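Long-range contacts in hypothetical nigD-like protein (Bacteroides caccae, PDB 3QWN), which probably serves as a NigD-like immunity protein, an antitoxin-type factor protecting the cell against a toxin: residues A[81-91]-A[126-134]; A[97-107]-A[183-191]. All coordinates share one frame; numbering follows the deposited sequence.

Contact 1 of 2, residues A[81-91]-A[126-134]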
loop_
_atom_site.group_PDB
_atom_site.type_symbol
_atom_site.label_atom_id
_atom_site.label_comp_id
_atom_site.label_asym_id
_atom_site.label_seq_id
_atom_site.Cartn_x
_atom_site.Cartn_y
_atom_site.Cartn_z
ATOM N N PRO A 81 3.614 -4.907 -1.626
ATOM C CA PRO A 81 4.084 -6.249 -1.255
ATOM C C PRO A 81 3.026 -7.317 -1.524
ATOM O O PRO A 81 1.859 -7.205 -1.103
ATOM C CB PRO A 81 4.408 -6.120 0.236
ATOM C CG PRO A 81 3.510 -5.024 0.743
ATOM C CD PRO A 81 3.141 -4.146 -0.445
ATOM N N THR A 82 3.444 -8.372 -2.245
ATOM C CA THR A 82 2.548 -9.487 -2.515
ATOM C C THR A 82 2.568 -10.384 -1.267
ATOM O O THR A 82 3.666 -10.773 -0.833
ATOM C CB THR A 82 2.924 -10.224 -3.818
ATOM O OG1 THR A 82 2.845 -9.306 -4.912
ATOM C CG2 THR A 82 1.994 -11.412 -4.101
ATOM N N PRO A 83 1.387 -10.688 -0.657
ATOM C CA PRO A 83 1.384 -11.586 0.512
ATOM C C PRO A 83 2.007 -12.946 0.164
ATOM O O PRO A 83 1.664 -13.554 -0.855
ATOM C CB PRO A 83 -0.112 -11.715 0.861
ATOM C CG PRO A 83 -0.754 -10.543 0.226
ATOM C CD PRO A 83 0.011 -10.302 -1.033
ATOM N N LYS A 84 2.962 -13.382 0.987
ATOM C CA LYS A 84 3.679 -14.627 0.778
ATOM C C LYS A 84 3.773 -15.418 2.090
ATOM O O LYS A 84 3.908 -14.798 3.149
ATOM C CB LYS A 84 5.079 -14.355 0.192
ATOM C CG LYS A 84 5.087 -14.026 -1.296
ATOM C CD LYS A 84 6.342 -13.233 -1.654
ATOM C CE LYS A 84 6.276 -12.590 -3.030
ATOM N NZ LYS A 84 7.393 -11.618 -3.258
ATOM N N PRO A 85 3.706 -16.783 2.049
ATOM C CA PRO A 85 3.803 -17.563 3.302
ATOM C C PRO A 85 5.178 -17.437 3.952
ATOM O O PRO A 85 6.136 -17.101 3.266
ATOM C CB PRO A 85 3.529 -18.999 2.845
ATOM C CG PRO A 85 3.917 -19.019 1.400
ATOM C CD PRO A 85 3.543 -17.674 0.877
ATOM N N ALA A 86 5.270 -17.707 5.267
ATOM C CA ALA A 86 6.515 -17.613 6.042
ATOM C C ALA A 86 7.661 -18.483 5.457
ATOM O O ALA A 86 8.833 -18.167 5.664
ATOM C CB ALA A 86 6.251 -18.001 7.485
ATOM N N ASP A 87 7.301 -19.559 4.720
ATOM C CA ASP A 87 8.216 -20.513 4.088
ATOM C C ASP A 87 8.665 -20.054 2.684
ATOM O O ASP A 87 9.426 -20.773 2.037
ATOM C CB ASP A 87 7.577 -21.922 4.013
ATOM C CG ASP A 87 6.224 -21.999 3.316
ATOM O OD1 ASP A 87 6.173 -21.775 2.083
ATOM O OD2 ASP A 87 5.223 -22.337 3.995
ATOM N N ASP A 88 8.209 -18.874 2.213
ATOM C CA ASP A 88 8.587 -18.358 0.892
ATOM C C ASP A 88 10.067 -17.978 0.869
ATOM O O ASP A 88 10.559 -17.469 1.874
ATOM C CB ASP A 88 7.727 -17.148 0.511
ATOM C CG ASP A 88 7.898 -16.685 -0.922
ATOM O OD1 ASP A 88 8.836 -15.890 -1.184
ATOM O OD2 ASP A 88 7.119 -17.141 -1.790
ATOM N N PRO A 89 10.785 -18.178 -0.271
ATOM C CA PRO A 89 12.219 -17.830 -0.324
ATOM C C PRO A 89 12.577 -16.381 0.064
ATOM O O PRO A 89 13.726 -16.162 0.468
ATOM C CB PRO A 89 12.578 -18.083 -1.791
ATOM C CG PRO A 89 11.659 -19.161 -2.208
ATOM C CD PRO A 89 10.364 -18.826 -1.534
ATOM N N THR A 90 11.640 -15.402 -0.048
ATOM C CA THR A 90 11.934 -14.009 0.342
ATOM C C THR A 90 12.207 -13.903 1.855
ATOM O O THR A 90 12.929 -12.998 2.282
ATOM C CB THR A 90 10.821 -13.010 -0.062
ATOM O OG1 THR A 90 9.532 -13.487 0.312
ATOM C CG2 THR A 90 10.824 -12.677 -1.515
ATOM N N TYR A 91 11.632 -14.830 2.656
ATOM C CA TYR A 91 11.751 -14.818 4.116
ATOM C C TYR A 91 12.793 -15.813 4.627
ATOM O O TYR A 91 12.822 -16.106 5.825
ATOM C CB TYR A 91 10.370 -15.089 4.762
ATOM C CG TYR A 91 9.322 -14.061 4.400
ATOM C CD1 TYR A 91 9.583 -12.699 4.531
ATOM C CD2 TYR A 91 8.068 -14.446 3.928
ATOM C CE1 TYR A 91 8.639 -11.747 4.168
ATOM C CE2 TYR A 91 7.110 -13.501 3.570
ATOM C CZ TYR A 91 7.400 -12.150 3.698
ATOM O OH TYR A 91 6.482 -11.198 3.340
ATOM N N HIS A 126 14.512 0.381 4.236
ATOM C CA HIS A 126 13.446 -0.176 5.032
ATOM C C HIS A 126 12.694 -1.104 4.093
ATOM O O HIS A 126 12.219 -0.681 3.038
ATOM C CB HIS A 126 12.578 0.923 5.660
ATOM C CG HIS A 126 13.260 1.645 6.786
ATOM N ND1 HIS A 126 12.940 1.396 8.105
ATOM C CD2 HIS A 126 14.256 2.560 6.751
ATOM C CE1 HIS A 126 13.719 2.183 8.822
ATOM N NE2 HIS A 126 14.529 2.899 8.050
ATOM N N VAL A 127 12.725 -2.396 4.405
ATOM C CA VAL A 127 12.119 -3.425 3.567
ATOM C C VAL A 127 10.807 -3.880 4.210
ATOM O O VAL A 127 10.782 -4.263 5.379
ATOM C CB VAL A 127 13.090 -4.617 3.279
ATOM C CG1 VAL A 127 12.459 -5.617 2.311
ATOM C CG2 VAL A 127 14.430 -4.122 2.735
ATOM N N PHE A 128 9.713 -3.776 3.437
ATOM C CA PHE A 128 8.376 -4.164 3.838
ATOM C C PHE A 128 7.908 -5.391 3.056
ATOM O O PHE A 128 8.264 -5.553 1.885
ATOM C CB PHE A 128 7.388 -3.016 3.644
ATOM C CG PHE A 128 7.664 -1.833 4.537
ATOM C CD1 PHE A 128 7.260 -1.836 5.877
ATOM C CD2 PHE A 128 8.326 -0.711 4.043
ATOM C CE1 PHE A 128 7.541 -0.756 6.710
ATOM C CE2 PHE A 128 8.585 0.380 4.873
ATOM C CZ PHE A 128 8.213 0.336 6.207
ATOM N N GLY A 129 7.084 -6.207 3.719
ATOM C CA GLY A 129 6.438 -7.373 3.154
ATOM C C GLY A 129 5.203 -7.732 3.957
ATOM O O GLY A 129 4.922 -7.125 4.993
ATOM N N ILE A 130 4.454 -8.721 3.477
ATOM C CA ILE A 130 3.285 -9.269 4.126
ATOM C C ILE A 130 3.492 -10.767 4.264
ATOM O O ILE A 130 3.685 -11.467 3.261
ATOM C CB ILE A 130 1.967 -8.924 3.370
ATOM C CG1 ILE A 130 1.652 -7.394 3.388
ATOM C CG2 ILE A 130 0.778 -9.775 3.895
ATOM C CD1 ILE A 130 1.263 -6.761 4.818
ATOM N N VAL A 131 3.478 -11.251 5.511
ATOM C CA VAL A 131 3.579 -12.672 5.829
ATOM C C VAL A 131 2.143 -13.199 5.860
ATOM O O VAL A 131 1.336 -12.759 6.673
ATOM C CB VAL A 131 4.366 -12.961 7.128
ATOM C CG1 VAL A 131 4.595 -14.459 7.299
ATOM C CG2 VAL A 131 5.694 -12.201 7.141
ATOM N N GLU A 132 1.826 -14.090 4.923
ATOM C CA GLU A 132 0.504 -14.658 4.710
ATOM C C GLU A 132 0.321 -16.007 5.411
ATOM O O GLU A 132 1.172 -16.907 5.314
ATOM C CB GLU A 132 0.279 -14.816 3.196
ATOM C CG GLU A 132 -1.081 -15.342 2.781
ATOM C CD GLU A 132 -1.152 -15.708 1.315
ATOM O OE1 GLU A 132 -0.419 -16.631 0.890
ATOM O OE2 GLU A 132 -1.945 -15.070 0.588
ATOM N N ASP A 133 -0.835 -16.146 6.079
ATOM C CA ASP A 133 -1.273 -17.383 6.722
ATOM C C ASP A 133 -2.683 -17.679 6.236
ATOM O O ASP A 133 -3.597 -16.894 6.490
ATOM C CB ASP A 133 -1.188 -17.323 8.258
ATOM C CG ASP A 133 -1.913 -18.466 8.953
ATOM O OD1 ASP A 133 -1.721 -19.629 8.541
ATOM O OD2 ASP A 133 -2.685 -18.194 9.894
ATOM N N LEU A 134 -2.849 -18.795 5.508
ATOM C CA LEU A 134 -4.145 -19.154 4.951
ATOM C C LEU A 134 -4.761 -20.351 5.659
ATOM O O LEU A 134 -5.681 -20.958 5.112
ATOM C CB LEU A 134 -4.018 -19.418 3.442
ATOM C CG LEU A 134 -3.597 -18.234 2.575
ATOM C CD1 LEU A 134 -3.236 -18.695 1.166
ATOM C CD2 LEU A 134 -4.660 -17.127 2.557
HETATM O O HOH W 1 5.724 -9.795 0.694
#

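Contact 2 of 2, residues A[97-107]-A[183-191]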
loop_
_atom_site.group_PDB
_atom_site.type_symbol
_atom_site.label_atom_id
_atom_site.label_comp_id
_atom_site.label_asym_id
_atom_site.label_seq_id
_atom_site.Cartn_x
_atom_site.Cartn_y
_atom_site.Cartn_z
ATOM N N HIS A 97 10.402 -7.763 12.157
ATOM C CA HIS A 97 9.221 -7.010 12.590
ATOM C C HIS A 97 9.590 -5.752 13.363
ATOM O O HIS A 97 9.112 -5.545 14.475
ATOM C CB HIS A 97 8.294 -7.897 13.440
ATOM C CG HIS A 97 7.925 -9.202 12.803
ATOM N ND1 HIS A 97 7.246 -9.247 11.589
ATOM C CD2 HIS A 97 8.166 -10.472 13.221
ATOM C CE1 HIS A 97 7.112 -10.536 11.304
ATOM N NE2 HIS A 97 7.620 -11.311 12.272
ATOM N N ASP A 98 10.434 -4.909 12.776
ATOM C CA ASP A 98 10.817 -3.635 13.390
ATOM C C ASP A 98 9.546 -2.747 13.533
ATOM O O ASP A 98 8.682 -2.786 12.656
ATOM C CB ASP A 98 11.943 -2.952 12.596
ATOM C CG ASP A 98 13.268 -3.664 12.740
ATOM O OD1 ASP A 98 13.623 -4.016 13.873
ATOM O OD2 ASP A 98 13.967 -3.835 11.714
ATOM N N PRO A 99 9.350 -2.086 14.703
ATOM C CA PRO A 99 8.068 -1.408 14.961
ATOM C C PRO A 99 7.732 -0.270 14.033
ATOM O O PRO A 99 8.608 0.419 13.513
ATOM C CB PRO A 99 8.227 -0.879 16.392
ATOM C CG PRO A 99 9.216 -1.788 16.998
ATOM C CD PRO A 99 10.212 -2.021 15.901
ATOM N N VAL A 100 6.423 -0.102 13.827
ATOM C CA VAL A 100 5.787 0.948 13.037
ATOM C C VAL A 100 4.496 1.333 13.758
ATOM O O VAL A 100 4.002 0.576 14.608
ATOM C CB VAL A 100 5.494 0.566 11.536
ATOM C CG1 VAL A 100 6.725 0.069 10.792
ATOM C CG2 VAL A 100 4.318 -0.412 11.397
ATOM N N ASP A 101 3.924 2.487 13.379
ATOM C CA ASP A 101 2.592 2.891 13.789
ATOM C C ASP A 101 1.719 2.890 12.541
ATOM O O ASP A 101 2.204 3.200 11.450
ATOM C CB ASP A 101 2.582 4.277 14.466
ATOM C CG ASP A 101 3.266 4.351 15.818
ATOM O OD1 ASP A 101 3.332 3.305 16.521
ATOM O OD2 ASP A 101 3.714 5.442 16.185
ATOM N N VAL A 102 0.455 2.512 12.682
ATOM C CA VAL A 102 -0.475 2.598 11.564
ATOM C C VAL A 102 -1.189 3.957 11.716
ATOM O O VAL A 102 -1.805 4.204 12.750
ATOM C CB VAL A 102 -1.448 1.404 11.462
ATOM C CG1 VAL A 102 -2.529 1.669 10.405
ATOM C CG2 VAL A 102 -0.691 0.102 11.171
ATOM N N VAL A 103 -1.046 4.853 10.724
ATOM C CA VAL A 103 -1.705 6.170 10.726
ATOM C C VAL A 103 -3.147 6.014 10.209
ATOM O O VAL A 103 -4.063 6.548 10.795
ATOM C CB VAL A 103 -0.895 7.183 9.858
ATOM C CG1 VAL A 103 -1.630 8.518 9.737
ATOM C CG2 VAL A 103 0.495 7.383 10.438
ATOM N N SER A 104 -3.317 5.320 9.075
ATOM C CA SER A 104 -4.582 5.088 8.401
ATOM C C SER A 104 -4.477 3.770 7.625
ATOM O O SER A 104 -3.400 3.433 7.166
ATOM C CB SER A 104 -4.915 6.270 7.503
ATOM O OG SER A 104 -6.166 6.172 6.839
ATOM N N ILE A 105 -5.546 2.981 7.584
ATOM C CA ILE A 105 -5.579 1.670 6.909
ATOM C C ILE A 105 -6.999 1.459 6.351
ATOM O O ILE A 105 -7.982 1.792 7.022
ATOM C CB ILE A 105 -5.138 0.524 7.883
ATOM C CG1 ILE A 105 -4.989 -0.836 7.126
ATOM C CG2 ILE A 105 -6.015 0.447 9.180
ATOM C CD1 ILE A 105 -4.191 -1.877 7.874
ATOM N N TRP A 106 -7.107 1.011 5.108
ATOM C CA TRP A 106 -8.422 0.825 4.483
ATOM C C TRP A 106 -8.333 -0.020 3.235
ATOM O O TRP A 106 -7.288 -0.101 2.580
ATOM C CB TRP A 106 -9.087 2.190 4.123
ATOM C CG TRP A 106 -8.400 2.929 3.006
ATOM C CD1 TRP A 106 -8.741 2.916 1.687
ATOM C CD2 TRP A 106 -7.203 3.711 3.102
ATOM N NE1 TRP A 106 -7.821 3.619 0.952
ATOM C CE2 TRP A 106 -6.876 4.138 1.799
ATOM C CE3 TRP A 106 -6.403 4.146 4.176
ATOM C CZ2 TRP A 106 -5.775 4.965 1.536
ATOM C CZ3 TRP A 106 -5.279 4.918 3.910
ATOM C CH2 TRP A 106 -4.961 5.296 2.602
ATOM N N LEU A 107 -9.460 -0.620 2.884
ATOM C CA LEU A 107 -9.592 -1.359 1.639
ATOM C C LEU A 107 -9.979 -0.370 0.529
ATOM O O LEU A 107 -10.806 0.525 0.750
ATOM C CB LEU A 107 -10.639 -2.461 1.774
ATOM C CG LEU A 107 -10.330 -3.633 2.687
ATOM C CD1 LEU A 107 -11.568 -4.478 2.865
ATOM C CD2 LEU A 107 -9.178 -4.481 2.147
ATOM N N ILE A 183 -9.820 -10.000 5.891
ATOM C CA ILE A 183 -8.385 -9.786 6.065
ATOM C C ILE A 183 -8.155 -9.352 7.503
ATOM O O ILE A 183 -8.747 -8.367 7.947
ATOM C CB ILE A 183 -7.784 -8.786 5.035
ATOM C CG1 ILE A 183 -7.975 -9.317 3.584
ATOM C CG2 ILE A 183 -6.301 -8.469 5.345
ATOM C CD1 ILE A 183 -8.348 -8.272 2.640
ATOM N N LYS A 184 -7.315 -10.099 8.228
ATOM C CA LYS A 184 -6.937 -9.800 9.604
ATOM C C LYS A 184 -5.448 -9.435 9.604
ATOM O O LYS A 184 -4.589 -10.298 9.416
ATOM C CB LYS A 184 -7.264 -10.969 10.527
ATOM C CG LYS A 184 -8.758 -11.179 10.689
ATOM C CD LYS A 184 -9.045 -12.234 11.718
ATOM C CE LYS A 184 -10.517 -12.555 11.800
ATOM N NZ LYS A 184 -10.796 -13.444 12.942
ATOM N N PHE A 185 -5.162 -8.141 9.742
ATOM C CA PHE A 185 -3.817 -7.589 9.679
ATOM C C PHE A 185 -3.211 -7.358 11.068
ATOM O O PHE A 185 -3.805 -6.689 11.909
ATOM C CB PHE A 185 -3.819 -6.273 8.863
ATOM C CG PHE A 185 -2.489 -5.561 8.799
ATOM C CD1 PHE A 185 -1.472 -6.023 7.967
ATOM C CD2 PHE A 185 -2.251 -4.427 9.571
ATOM C CE1 PHE A 185 -0.244 -5.365 7.918
ATOM C CE2 PHE A 185 -1.021 -3.760 9.510
ATOM C CZ PHE A 185 -0.027 -4.237 8.682
ATOM N N LYS A 186 -2.003 -7.910 11.278
ATOM C CA LYS A 186 -1.191 -7.771 12.486
ATOM C C LYS A 186 0.114 -7.058 12.154
ATOM O O LYS A 186 0.593 -7.125 11.017
ATOM C CB LYS A 186 -0.896 -9.137 13.110
ATOM C CG LYS A 186 -2.017 -9.678 13.985
ATOM C CD LYS A 186 -1.672 -11.049 14.557
ATOM C CE LYS A 186 -2.889 -11.789 15.053
ATOM N NZ LYS A 186 -2.524 -13.021 15.805
ATOM N N TYR A 187 0.695 -6.377 13.139
ATOM C CA TYR A 187 1.957 -5.637 12.953
ATOM C C TYR A 187 2.583 -5.374 14.313
ATOM O O TYR A 187 1.855 -5.245 15.311
ATOM C CB TYR A 187 1.721 -4.292 12.190
ATOM C CG TYR A 187 0.940 -3.254 12.983
ATOM C CD1 TYR A 187 -0.430 -3.397 13.205
ATOM C CD2 TYR A 187 1.576 -2.140 13.529
ATOM C CE1 TYR A 187 -1.142 -2.462 13.961
ATOM C CE2 TYR A 187 0.875 -1.210 14.301
ATOM C CZ TYR A 187 -0.485 -1.363 14.501
ATOM O OH TYR A 187 -1.170 -0.387 15.202
ATOM N N TYR A 188 3.914 -5.291 14.356
ATOM C CA TYR A 188 4.620 -4.988 15.595
ATOM C C TYR A 188 4.734 -3.493 15.749
ATOM O O TYR A 188 5.018 -2.786 14.781
ATOM C CB TYR A 188 5.987 -5.674 15.645
ATOM C CG TYR A 188 5.902 -7.142 16.025
ATOM C CD1 TYR A 188 5.401 -8.089 15.132
ATOM C CD2 TYR A 188 6.342 -7.589 17.270
ATOM C CE1 TYR A 188 5.346 -9.440 15.462
ATOM C CE2 TYR A 188 6.260 -8.940 17.626
ATOM C CZ TYR A 188 5.762 -9.866 16.716
ATOM O OH TYR A 188 5.675 -11.217 17.010
ATOM N N THR A 189 4.468 -3.014 16.952
ATOM C CA THR A 189 4.479 -1.599 17.337
ATOM C C THR A 189 4.996 -1.479 18.772
ATOM O O THR A 189 5.113 -2.492 19.465
ATOM C CB THR A 189 3.048 -1.011 17.171
ATOM O OG1 THR A 189 3.104 0.421 17.193
ATOM C CG2 THR A 189 2.047 -1.563 18.188
ATOM N N TYR A 190 5.299 -0.265 19.226
ATOM C CA TYR A 190 5.731 -0.058 20.610
ATOM C C TYR A 190 4.541 0.190 21.504
ATOM O O TYR A 190 3.643 0.928 21.108
ATOM C CB TYR A 190 6.701 1.128 20.726
ATOM C CG TYR A 190 8.094 0.858 20.203
ATOM C CD1 TYR A 190 8.892 -0.144 20.767
ATOM C CD2 TYR A 190 8.644 1.640 19.177
ATOM C CE1 TYR A 190 10.188 -0.378 20.302
ATOM C CE2 TYR A 190 9.941 1.420 18.715
ATOM C CZ TYR A 190 10.714 0.420 19.289
ATOM O OH TYR A 190 11.990 0.196 18.834
ATOM N N ASP A 191 4.551 -0.377 22.734
ATOM C CA ASP A 191 3.487 -0.109 23.705
ATOM C C ASP A 191 3.816 1.203 24.439
ATOM O O ASP A 191 4.807 1.861 24.095
ATOM C CB ASP A 191 3.256 -1.300 24.680
ATOM C CG ASP A 191 4.418 -1.758 25.553
ATOM O OD1 ASP A 191 5.323 -0.941 25.826
ATOM O OD2 ASP A 191 4.388 -2.915 26.020
HETATM O O HOH W 2 6.019 -3.458 12.080
HETATM O O HOH W 3 -0.251 2.032 15.686
#

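Contact 1 of 2, residues A[81-91]-A[126-134]
Lys84 and Val131 sit side by side as a parallel bridge, with Lys84 N giving a nearly straight bond to Ile130 O (3.1 Å) and Glu132 N returning one to Lys84 O (2.8 Å). The bridge adds the short strand 84-85 to the border of strand 127-133, an outermost position in a five-stranded sheet of the C-terminal beta-sandwich domain. Just before the bridge a water spans the two chains, donating to Thr82 O and accepting from Ile130 N. The prolines pack against Ile130, Pro83 CB lying alongside Ile130 CG2 at 3.7 Å and Pro81 CG reaching CG1, and strand 158-167 covers this side through Val166. Past the bridge, a type I turn from Pro85 to Asp88 and an Asx turn at Asp88 swing the chain back, and Tyr91 returns to the strand. Val131 CG2 lies over one face of the Tyr91 ring, toward the rim, 4.2 Å from its centroid; Thr90 OG1 stands over the opposite face. With CG anti to the backbone N (chi1 -177°) and the chain extended beyond it, Glu132 carries its carboxylate past Pro83 CB, where OE2 hydrogen-bonds to Tyr171 OH and forms a salt bridge with Lys170 NZ. Tyr91 OH makes a weak hydrogen bond of 2.8 Å to Ile130 O, the same oxygen that accepts from Lys84 N.

Contact 2 of 2, residues A[97-107]-A[183-191]
His97 and Tyr188 lay their rings almost parallel, planes 11° apart, but slid so far that they barely overlap; His97 CB packs on Tyr188 CD1 at 3.4 Å. The imidazole is tethered by ND1 to Leu147 O. Two residues on, Pro99 lays CG over a face of the Tyr190 ring, 3.7 Å from its centroid, while the Tyr190 hydroxyl bonds to Glu156. Between these two pairs one backbone bond, Val100 N to Tyr188 O, is joined by a side-chain bond of 2.7 Å from Thr189 OG1, anti to its own N (chi1 -165°), to Val100 O. The loop 97-100 crosses from one sheet of the beta sandwich to the other, which the chain joins at Asp101; a classic beta bulge follows at a corner, Val103 and Ser104 both facing Ile115. The Tyr187 ring lies between the sheets. Val102 CG2 stands 3.6 Å above the centre of one face, Val100 O lies in plane at the edge, and a water links Tyr187 OH to Val102 N. Farther along, Ile105 CA and Phe185 CA are 9.8 Å apart and side chains alone meet: Ile105 CD1 comes obliquely to Phe185 CD2 at 3.6 Å, and Leu107 CD2 meets Ile183 CD1 at 3.9 Å.

Both contacts involve the same five-stranded sheet of the sandwich, on strands separated by strand 142-150, and their centres lie about 15 Å apart. Contact 1 works within that sheet, so backbone bonds join the strands while prolines and a tyrosine pack beside them. Contact 2 reaches from this sheet to the three-stranded one facing it, and relies mainly on aromatic and aliphatic side chains. Each mixes buried and exposed residues: Ala86 and Tyr190 lie at the surface, Ile130 and Phe185 in the interior. There the two meet, Ile130 CD1 touching Phe185 CE1 at 3.7 Å. Along the sequence their segments alternate, and strands 84-85 and 101-108 follow one another in the chain.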